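Local coordinates for protein NEQ263 (Nanoarchaeum equitans Kin4-M, PDB 5BN3) that probably binds adenine nucleotides as the NeqB subunit of an archaeal ATP synthase catalytic core, assembled together with NeqA, at residues Q128-F133 with T275-L280; T156-A161 with R219-L224; K312-P317 with F383-Y388. One frame throughout, in Å; residues are numbered along the deposited sequence.

Contact 1 (Q128-F133 with T275-L280)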
loop_
_atom_site.group_PDB
_atom_site.type_symbol
_atom_site.label_atom_id
_atom_site.label_comp_id
_atom_site.label_asym_id
_atom_site.label_seq_id
_atom_site.Cartn_x
_atom_site.Cartn_y
_atom_site.Cartn_z
ATOM N N GLN B 128 36.876 -8.799 2.349
ATOM C CA GLN B 128 35.503 -8.804 1.851
ATOM C C GLN B 128 34.546 -8.169 2.857
ATOM O O GLN B 128 34.786 -8.193 4.069
ATOM C CB GLN B 128 35.062 -10.239 1.533
ATOM C CG GLN B 128 33.751 -10.362 0.761
ATOM C CD GLN B 128 33.456 -11.793 0.338
ATOM O OE1 GLN B 128 34.211 -12.714 0.652
ATOM N NE2 GLN B 128 32.356 -11.983 -0.381
ATOM N N LYS B 129 33.475 -7.572 2.343
ATOM C CA LYS B 129 32.374 -7.141 3.188
ATOM C C LYS B 129 31.179 -8.045 2.900
ATOM O O LYS B 129 30.727 -8.154 1.756
ATOM C CB LYS B 129 32.029 -5.664 2.943
ATOM C CG LYS B 129 31.856 -5.292 1.477
ATOM C CD LYS B 129 31.442 -3.842 1.320
ATOM C CE LYS B 129 31.138 -3.516 -0.128
ATOM N NZ LYS B 129 32.344 -3.535 -0.993
ATOM N N ILE B 130 30.687 -8.717 3.932
ATOM C CA ILE B 130 29.569 -9.634 3.764
ATOM C C ILE B 130 28.649 -9.602 4.981
ATOM O O ILE B 130 29.107 -9.676 6.120
ATOM C CB ILE B 130 30.060 -11.069 3.458
ATOM C CG1 ILE B 130 28.889 -12.046 3.390
ATOM C CG2 ILE B 130 31.058 -11.523 4.498
ATOM C CD1 ILE B 130 29.171 -13.244 2.505
ATOM N N ALA B 131 27.349 -9.470 4.734
ATOM C CA ALA B 131 26.389 -9.287 5.814
ATOM C C ALA B 131 25.781 -10.598 6.295
ATOM O O ALA B 131 25.777 -11.595 5.574
ATOM C CB ALA B 131 25.295 -8.336 5.382
ATOM N N ILE B 132 25.273 -10.590 7.522
ATOM C CA ILE B 132 24.419 -11.668 8.001
ATOM C C ILE B 132 23.002 -11.112 8.139
ATOM O O ILE B 132 22.783 -10.138 8.862
ATOM C CB ILE B 132 24.900 -12.220 9.361
ATOM C CG1 ILE B 132 26.321 -12.783 9.245
ATOM C CG2 ILE B 132 23.954 -13.303 9.869
ATOM C CD1 ILE B 132 26.921 -13.193 10.577
ATOM N N PHE B 133 22.051 -11.711 7.423
ATOM C CA PHE B 133 20.647 -11.317 7.516
ATOM C C PHE B 133 19.941 -12.343 8.385
ATOM O O PHE B 133 20.064 -13.546 8.142
ATOM C CB PHE B 133 19.968 -11.332 6.138
ATOM C CG PHE B 133 20.442 -10.259 5.190
ATOM C CD1 PHE B 133 21.402 -9.331 5.565
ATOM C CD2 PHE B 133 19.905 -10.178 3.912
ATOM C CE1 PHE B 133 21.826 -8.350 4.676
ATOM C CE2 PHE B 133 20.322 -9.202 3.022
ATOM C CZ PHE B 133 21.286 -8.287 3.406
ATOM N N THR B 275 38.214 -6.699 6.952
ATOM C CA THR B 275 37.118 -7.620 6.668
ATOM C C THR B 275 35.910 -7.184 7.494
ATOM O O THR B 275 35.991 -7.063 8.719
ATOM C CB THR B 275 37.497 -9.080 6.986
ATOM O OG1 THR B 275 38.652 -9.449 6.222
ATOM C CG2 THR B 275 36.352 -10.017 6.636
ATOM N N LEU B 276 34.792 -6.938 6.819
ATOM C CA LEU B 276 33.640 -6.318 7.463
ATOM C C LEU B 276 32.412 -7.218 7.427
ATOM O O LEU B 276 32.005 -7.687 6.366
ATOM C CB LEU B 276 33.335 -4.974 6.792
ATOM C CG LEU B 276 32.124 -4.183 7.280
ATOM C CD1 LEU B 276 32.252 -3.896 8.757
ATOM C CD2 LEU B 276 31.991 -2.885 6.502
ATOM N N ILE B 277 31.827 -7.459 8.596
ATOM C CA ILE B 277 30.610 -8.258 8.689
ATOM C C ILE B 277 29.500 -7.478 9.397
ATOM O O ILE B 277 29.415 -7.478 10.626
ATOM C CB ILE B 277 30.866 -9.597 9.414
ATOM C CG1 ILE B 277 31.976 -10.382 8.705
ATOM C CG2 ILE B 277 29.595 -10.428 9.472
ATOM C CD1 ILE B 277 32.322 -11.704 9.366
ATOM N N PRO B 278 28.657 -6.788 8.614
ATOM C CA PRO B 278 27.499 -6.085 9.174
ATOM C C PRO B 278 26.389 -7.087 9.443
ATOM O O PRO B 278 26.154 -7.968 8.618
ATOM C CB PRO B 278 27.069 -5.141 8.040
ATOM C CG PRO B 278 28.176 -5.195 7.010
ATOM C CD PRO B 278 28.798 -6.544 7.170
ATOM N N MET B 279 25.721 -6.966 10.580
ATOM C CA MET B 279 24.628 -7.870 10.907
ATOM C C MET B 279 23.338 -7.080 11.021
ATOM O O MET B 279 23.327 -5.974 11.568
ATOM C CB MET B 279 24.910 -8.593 12.223
ATOM C CG MET B 279 26.088 -9.550 12.177
ATOM S SD MET B 279 26.481 -10.163 13.822
ATOM C CE MET B 279 27.516 -8.836 14.428
ATOM N N LEU B 280 22.252 -7.641 10.500
ATOM C CA LEU B 280 20.952 -6.989 10.618
ATOM C C LEU B 280 19.799 -7.965 10.805
ATOM O O LEU B 280 19.854 -9.115 10.361
ATOM C CB LEU B 280 20.688 -6.056 9.427
ATOM C CG LEU B 280 20.670 -6.612 8.001
ATOM C CD1 LEU B 280 19.289 -7.115 7.617
ATOM C CD2 LEU B 280 21.129 -5.547 7.018
#

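Contact 2 (T156-A161 with R219-L224)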
loop_
_atom_site.group_PDB
_atom_site.type_symbol
_atom_site.label_atom_id
_atom_site.label_comp_id
_atom_site.label_asym_id
_atom_site.label_seq_id
_atom_site.Cartn_x
_atom_site.Cartn_y
_atom_site.Cartn_z
ATOM N N THR B 156 43.220 -8.053 14.890
ATOM C CA THR B 156 42.472 -7.201 15.805
ATOM C C THR B 156 40.990 -7.281 15.449
ATOM O O THR B 156 40.618 -7.160 14.279
ATOM C CB THR B 156 42.931 -5.733 15.702
ATOM O OG1 THR B 156 44.327 -5.640 16.012
ATOM C CG2 THR B 156 42.147 -4.861 16.666
ATOM N N ILE B 157 40.144 -7.502 16.450
ATOM C CA ILE B 157 38.701 -7.493 16.236
ATOM C C ILE B 157 38.119 -6.172 16.718
ATOM O O ILE B 157 38.363 -5.756 17.848
ATOM C CB ILE B 157 38.010 -8.647 16.988
ATOM C CG1 ILE B 157 38.504 -9.995 16.457
ATOM C CG2 ILE B 157 36.500 -8.560 16.839
ATOM C CD1 ILE B 157 37.937 -11.185 17.199
ATOM N N ILE B 158 37.356 -5.505 15.860
ATOM C CA ILE B 158 36.629 -4.312 16.279
ATOM C C ILE B 158 35.131 -4.590 16.241
ATOM O O ILE B 158 34.584 -4.975 15.205
ATOM C CB ILE B 158 36.982 -3.089 15.413
ATOM C CG1 ILE B 158 38.480 -2.791 15.528
ATOM C CG2 ILE B 158 36.170 -1.875 15.841
ATOM C CD1 ILE B 158 38.939 -1.605 14.711
ATOM N N PHE B 159 34.479 -4.409 17.385
ATOM C CA PHE B 159 33.056 -4.688 17.523
ATOM C C PHE B 159 32.280 -3.396 17.734
ATOM O O PHE B 159 32.507 -2.679 18.709
ATOM C CB PHE B 159 32.828 -5.648 18.694
ATOM C CG PHE B 159 31.380 -5.904 19.004
ATOM C CD1 PHE B 159 30.487 -6.252 18.001
ATOM C CD2 PHE B 159 30.917 -5.825 20.308
ATOM C CE1 PHE B 159 29.156 -6.497 18.294
ATOM C CE2 PHE B 159 29.591 -6.070 20.608
ATOM C CZ PHE B 159 28.707 -6.407 19.596
ATOM N N ALA B 160 31.373 -3.097 16.809
ATOM C CA ALA B 160 30.501 -1.937 16.946
ATOM C C ALA B 160 29.092 -2.379 17.314
ATOM O O ALA B 160 28.393 -2.988 16.500
ATOM C CB ALA B 160 30.480 -1.133 15.666
ATOM N N ALA B 161 28.682 -2.072 18.540
ATOM C CA ALA B 161 27.335 -2.390 19.001
ATOM C C ALA B 161 26.436 -1.167 18.870
ATOM O O ALA B 161 26.594 -0.189 19.604
ATOM C CB ALA B 161 27.370 -2.872 20.436
ATOM N N ARG B 219 47.881 -3.780 9.294
ATOM C CA ARG B 219 47.310 -4.975 9.913
ATOM C C ARG B 219 46.118 -5.518 9.135
ATOM O O ARG B 219 45.516 -4.814 8.322
ATOM C CB ARG B 219 46.845 -4.672 11.341
ATOM C CG ARG B 219 47.927 -4.211 12.302
ATOM C CD ARG B 219 47.302 -3.778 13.623
ATOM N NE ARG B 219 48.291 -3.380 14.621
ATOM C CZ ARG B 219 48.745 -4.177 15.583
ATOM N NH1 ARG B 219 48.298 -5.421 15.679
ATOM N NH2 ARG B 219 49.645 -3.733 16.447
ATOM N N ASP B 220 45.785 -6.778 9.394
ATOM C CA ASP B 220 44.522 -7.340 8.942
ATOM C C ASP B 220 43.521 -7.178 10.079
ATOM O O ASP B 220 43.791 -7.575 11.212
ATOM C CB ASP B 220 44.687 -8.816 8.571
ATOM C CG ASP B 220 45.519 -9.012 7.318
ATOM O OD1 ASP B 220 45.422 -8.170 6.400
ATOM O OD2 ASP B 220 46.272 -10.008 7.248
ATOM N N VAL B 221 42.375 -6.577 9.779
ATOM C CA VAL B 221 41.389 -6.255 10.803
ATOM C C VAL B 221 40.036 -6.901 10.501
ATOM O O VAL B 221 39.618 -6.965 9.342
ATOM C CB VAL B 221 41.222 -4.722 10.936
ATOM C CG1 VAL B 221 40.134 -4.375 11.935
ATOM C CG2 VAL B 221 42.533 -4.085 11.356
ATOM N N LEU B 222 39.370 -7.400 11.539
ATOM C CA LEU B 222 38.003 -7.895 11.407
ATOM C C LEU B 222 37.037 -6.952 12.117
ATOM O O LEU B 222 37.172 -6.697 13.317
ATOM C CB LEU B 222 37.872 -9.302 11.996
ATOM C CG LEU B 222 36.442 -9.845 12.032
ATOM C CD1 LEU B 222 35.927 -10.023 10.620
ATOM C CD2 LEU B 222 36.358 -11.155 12.806
ATOM N N VAL B 223 36.063 -6.431 11.379
ATOM C CA VAL B 223 35.060 -5.556 11.973
ATOM C C VAL B 223 33.685 -6.218 11.976
ATOM O O VAL B 223 33.178 -6.625 10.928
ATOM C CB VAL B 223 34.978 -4.197 11.251
ATOM C CG1 VAL B 223 33.980 -3.289 11.953
ATOM C CG2 VAL B 223 36.338 -3.536 11.213
ATOM N N LEU B 224 33.098 -6.335 13.164
ATOM C CA LEU B 224 31.738 -6.836 13.317
ATOM C C LEU B 224 30.837 -5.688 13.763
ATOM O O LEU B 224 31.182 -4.952 14.691
ATOM C CB LEU B 224 31.697 -7.952 14.366
ATOM C CG LEU B 224 32.682 -9.114 14.221
ATOM C CD1 LEU B 224 32.606 -10.036 15.428
ATOM C CD2 LEU B 224 32.404 -9.891 12.953
HETATM O O HOH W 1 46.170 -7.216 13.834
#

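Contact 3 (K312-P317 with F383-Y388)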
loop_
_atom_site.group_PDB
_atom_site.type_symbol
_atom_site.label_atom_id
_atom_site.label_comp_id
_atom_site.label_asym_id
_atom_site.label_seq_id
_atom_site.Cartn_x
_atom_site.Cartn_y
_atom_site.Cartn_z
ATOM N N LYS B 312 13.722 -26.824 12.627
ATOM C CA LYS B 312 14.148 -28.216 12.511
ATOM C C LYS B 312 15.324 -28.507 13.432
ATOM O O LYS B 312 15.961 -29.555 13.318
ATOM C CB LYS B 312 14.542 -28.535 11.067
ATOM C CG LYS B 312 13.406 -28.443 10.063
ATOM C CD LYS B 312 13.934 -28.581 8.641
ATOM C CE LYS B 312 12.807 -28.606 7.622
ATOM N NZ LYS B 312 13.330 -28.698 6.230
ATOM N N ASN B 313 15.604 -27.571 14.337
ATOM C CA ASN B 313 16.739 -27.669 15.256
ATOM C C ASN B 313 18.076 -27.773 14.520
ATOM O O ASN B 313 18.963 -28.526 14.923
ATOM C CB ASN B 313 16.560 -28.841 16.232
ATOM C CG ASN B 313 17.400 -28.697 17.486
ATOM O OD1 ASN B 313 17.656 -27.587 17.957
ATOM N ND2 ASN B 313 17.834 -29.825 18.036
ATOM N N ILE B 314 18.214 -27.010 13.439
ATOM C CA ILE B 314 19.474 -26.953 12.706
ATOM C C ILE B 314 20.231 -25.672 13.047
ATOM O O ILE B 314 19.756 -24.573 12.757
ATOM C CB ILE B 314 19.254 -26.994 11.177
ATOM C CG1 ILE B 314 18.447 -28.231 10.773
ATOM C CG2 ILE B 314 20.591 -26.952 10.445
ATOM C CD1 ILE B 314 19.117 -29.543 11.105
ATOM N N TYR B 315 21.392 -25.818 13.684
ATOM C CA TYR B 315 22.352 -24.722 13.796
ATOM C C TYR B 315 23.617 -25.104 13.035
ATOM O O TYR B 315 24.091 -26.234 13.144
ATOM C CB TYR B 315 22.701 -24.386 15.258
ATOM C CG TYR B 315 23.802 -23.345 15.357
ATOM C CD1 TYR B 315 25.140 -23.720 15.401
ATOM C CD2 TYR B 315 23.505 -21.988 15.372
ATOM C CE1 TYR B 315 26.146 -22.778 15.461
ATOM C CE2 TYR B 315 24.507 -21.039 15.438
ATOM C CZ TYR B 315 25.824 -21.439 15.483
ATOM O OH TYR B 315 26.826 -20.495 15.548
ATOM N N PRO B 316 24.170 -24.162 12.259
ATOM C CA PRO B 316 23.601 -22.833 12.014
ATOM C C PRO B 316 22.548 -22.877 10.914
ATOM O O PRO B 316 22.738 -23.574 9.918
ATOM C CB PRO B 316 24.811 -22.016 11.562
ATOM C CG PRO B 316 25.712 -23.023 10.918
ATOM C CD PRO B 316 25.516 -24.309 11.672
ATOM N N PRO B 317 21.445 -22.133 11.089
ATOM C CA PRO B 317 20.305 -22.224 10.171
ATOM C C PRO B 317 20.508 -21.422 8.888
ATOM O O PRO B 317 19.680 -20.570 8.558
ATOM C CB PRO B 317 19.162 -21.629 10.994
ATOM C CG PRO B 317 19.840 -20.606 11.857
ATOM C CD PRO B 317 21.206 -21.165 12.177
ATOM N N PHE B 383 25.530 -31.883 6.908
ATOM C CA PHE B 383 26.454 -30.895 6.362
ATOM C C PHE B 383 26.253 -29.519 6.999
ATOM O O PHE B 383 27.188 -28.937 7.548
ATOM C CB PHE B 383 26.303 -30.816 4.839
ATOM C CG PHE B 383 27.237 -29.842 4.186
ATOM C CD1 PHE B 383 28.557 -30.187 3.940
ATOM C CD2 PHE B 383 26.792 -28.585 3.804
ATOM C CE1 PHE B 383 29.422 -29.291 3.333
ATOM C CE2 PHE B 383 27.653 -27.685 3.197
ATOM C CZ PHE B 383 28.968 -28.038 2.962
ATOM N N ILE B 384 25.028 -29.006 6.926
ATOM C CA ILE B 384 24.705 -27.712 7.519
ATOM C C ILE B 384 24.745 -27.772 9.044
ATOM O O ILE B 384 25.394 -26.945 9.685
ATOM C CB ILE B 384 23.319 -27.207 7.055
ATOM C CG1 ILE B 384 23.301 -27.034 5.534
ATOM C CG2 ILE B 384 22.970 -25.896 7.735
ATOM C CD1 ILE B 384 21.972 -26.545 4.995
ATOM N N LYS B 385 24.049 -28.752 9.618
ATOM C CA LYS B 385 24.010 -28.925 11.068
ATOM C C LYS B 385 25.421 -29.175 11.597
ATOM O O LYS B 385 26.135 -30.053 11.105
ATOM C CB LYS B 385 23.075 -30.079 11.450
ATOM C CG LYS B 385 22.825 -30.221 12.951
ATOM C CD LYS B 385 21.844 -31.354 13.256
ATOM C CE LYS B 385 21.664 -31.561 14.756
ATOM N NZ LYS B 385 20.915 -30.454 15.414
ATOM N N GLN B 386 25.814 -28.387 12.591
ATOM C CA GLN B 386 27.181 -28.393 13.100
ATOM C C GLN B 386 27.210 -27.692 14.455
ATOM O O GLN B 386 26.504 -26.705 14.658
ATOM C CB GLN B 386 28.100 -27.676 12.103
ATOM C CG GLN B 386 29.519 -27.440 12.586
ATOM C CD GLN B 386 30.356 -26.681 11.575
ATOM O OE1 GLN B 386 30.033 -26.641 10.385
ATOM N NE2 GLN B 386 31.436 -26.072 12.045
ATOM N N ASP B 387 28.018 -28.196 15.383
ATOM C CA ASP B 387 28.068 -27.617 16.724
ATOM C C ASP B 387 28.714 -26.229 16.743
ATOM O O ASP B 387 29.583 -25.920 15.925
ATOM C CB ASP B 387 28.802 -28.546 17.694
ATOM C CG ASP B 387 28.654 -28.111 19.139
ATOM O OD1 ASP B 387 29.497 -27.320 19.615
ATOM O OD2 ASP B 387 27.689 -28.550 19.798
ATOM N N TYR B 388 28.274 -25.403 17.688
ATOM C CA TYR B 388 28.802 -24.056 17.881
ATOM C C TYR B 388 30.298 -24.068 18.195
ATOM O O TYR B 388 31.010 -23.101 17.917
ATOM C CB TYR B 388 28.014 -23.375 19.006
ATOM C CG TYR B 388 28.521 -22.015 19.427
ATOM C CD1 TYR B 388 28.624 -20.975 18.519
ATOM C CD2 TYR B 388 28.860 -21.764 20.748
ATOM C CE1 TYR B 388 29.075 -19.728 18.910
ATOM C CE2 TYR B 388 29.309 -20.522 21.148
ATOM C CZ TYR B 388 29.414 -19.508 20.225
ATOM O OH TYR B 388 29.862 -18.268 20.615
HETATM O O HOH W 2 21.821 -28.027 15.635
#

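Contact 1 (Q128-F133 with T275-L280)
Ile132 and Phe133 run parallel to Met279 and Leu280, the short strand axes 4.7 Å apart and 19° from one another, and a single bridge between Lys129 and Leu276 carries the pairing back toward the start. Four backbone hydrogen bonds join the chains: Leu276 N to Gln128 O, Ile130 N to Leu276 O, Ile132 N to Pro278 O and Leu280 N to Ile132 O. Pro278 has no amide hydrogen to offer, and its CD sits 3.3 Å from Ile130 O instead.

Phe133 and Leu280 lie alongside each other, pointing the same way. With chi1 at 59°, Leu280 CG stands between backbone N and carbonyl carbon, and both methyls reach the ring: CD1 is 3.7 Å from Phe133 CD1, and CD2 is 3.7 Å from Phe133 CE1. On the other face of the sheet, Ile132 and Met279 are likewise side by side, with Ile132 CB 4.1 Å from Met279 CG. The chi1 of -60° sets Ile132 CG1 next to its own backbone N, and from there CD1 slants across to Ile277 CG2 at 4.0 Å. Polar ends turn outward from the pair. Lys129 NZ forms salt bridges with Glu264 and Glu300, while the Gln128 amide is held from both ends, OE1 by Leu125 N and NE2 by Glu300 O and Ser325 OG. The Gln128 side chain is about 5 Å from that of Arg326, a residue seen to bind ADP in a structure of this protein, though with no ADP assigned to it in this copy.

This is the parallel core of a P-loop-type nucleotide-binding domain. Helix 140-151 packs on Ile132, Ile277 and Met279, helix 290-296 packs on Phe133 and Leu280, and the pair is flanked by strand 301-304 beside 131-134 and strand 220-226 beside 273-281.

Contact 2 (T156-A161 with R219-L224)
Ile158 gives its N-H to Leu222 O at 2.8 Å and takes the N-H of Leu224 on its own O, the central links of a regular parallel pairing. Leu222 N to Thr156 O and Ala160 N to Leu224 O extend it at either end, and the axes stay 19° apart. Apolar contacts fall on both faces. On one, Ile158 CD1 reaches Val221 CG1 at 4.1 Å, and Ile158 CB lies near Val223 CG2. On the other, Ile157 CG2 meets Leu224 CD1 at 4.4 Å. Phe159 crosses Leu224 at about a right angle; a chi1 of 175° carries its ring away from the backbone N, with CD1 3.6 Å from Leu224 O, and the ring stacks on Phe172. Two successive beta-alpha-beta units of the nucleotide-binding domain link the strands: helix 166-178 leads to strand 185-190, paired with the other edge of 156-162, and helix 196-215 leads back to 220-226, resting on Ile158 and Val223. Polar groups gather where the strands start. A water accepts from Thr156 N at 3.2 Å and, weakly, from Arg219 NH1, lying in the guanidinium plane. Arg219 NH2 forms a salt bridge with Glu67, Asp220 one with Lys126 and a hydrogen bond with Ser273.

Contact 3 (K312-P317 with F383-Y388)
Lys385 crosses Ile314 at about a right angle and reaches Asn313. Its CB is 4.0 Å from Ile314 CD1, CG runs on past Tyr315 O, CD stays 3.9 Å from that same Ile314 methyl, and CE comes within 4.1 Å of Asn313 O. The chain bends at chi4 (70°), bringing NZ to Asn313 O at 2.8 Å, nearly in line with the carbonyl. NZ also donates to a water that accepts from Tyr315 N. Gln386 N donates to Tyr315 O at 2.8 Å. Ile384 CG2 packs on Ile314 CG2 at 3.8 Å. The Tyr315 ring has Pro316 CB over the centre of one face and Gln386 O at its edge; its OH comes 3.5 Å from Tyr388 CD1, at the edge of that ring, and is hydrogen-bonded to Gln146. An alanine at Tyr315 would take away the ring and hydroxyl, and is likely to leave Gln146 OE1 without this mate and a gap between Pro316 and Tyr388. Asn313 is the C-prime residue of the Schellman motif ending helix 307-311, so the contact ties that helix terminus and the cis-Pro316 turn of the nucleotide-binding domain to the end of helix 367-384 in the A/V-type C-terminal domain.

Contacts 1 and 2 belong to the parallel part of one mixed sheet and touch directly: strands 273-281 and 220-226 are neighbours, with Thr275 N and O probably hydrogen-bonded to Val221 O and Val223 N. Contact 1 lies near the middle of the chain, and contact 2, its centre 11 Å away, carries the sheet outward. Both rely on repeated backbone bonds and buried apolar side chains, with charges kept to the strand starts. Contact 3 stands apart, its centre about 20 Å from that of contact 1, and is partly exposed. It joins two domains through a loop and a helix end, by a lysine, a water, a single backbone bond and tyrosine and isoleucine packing.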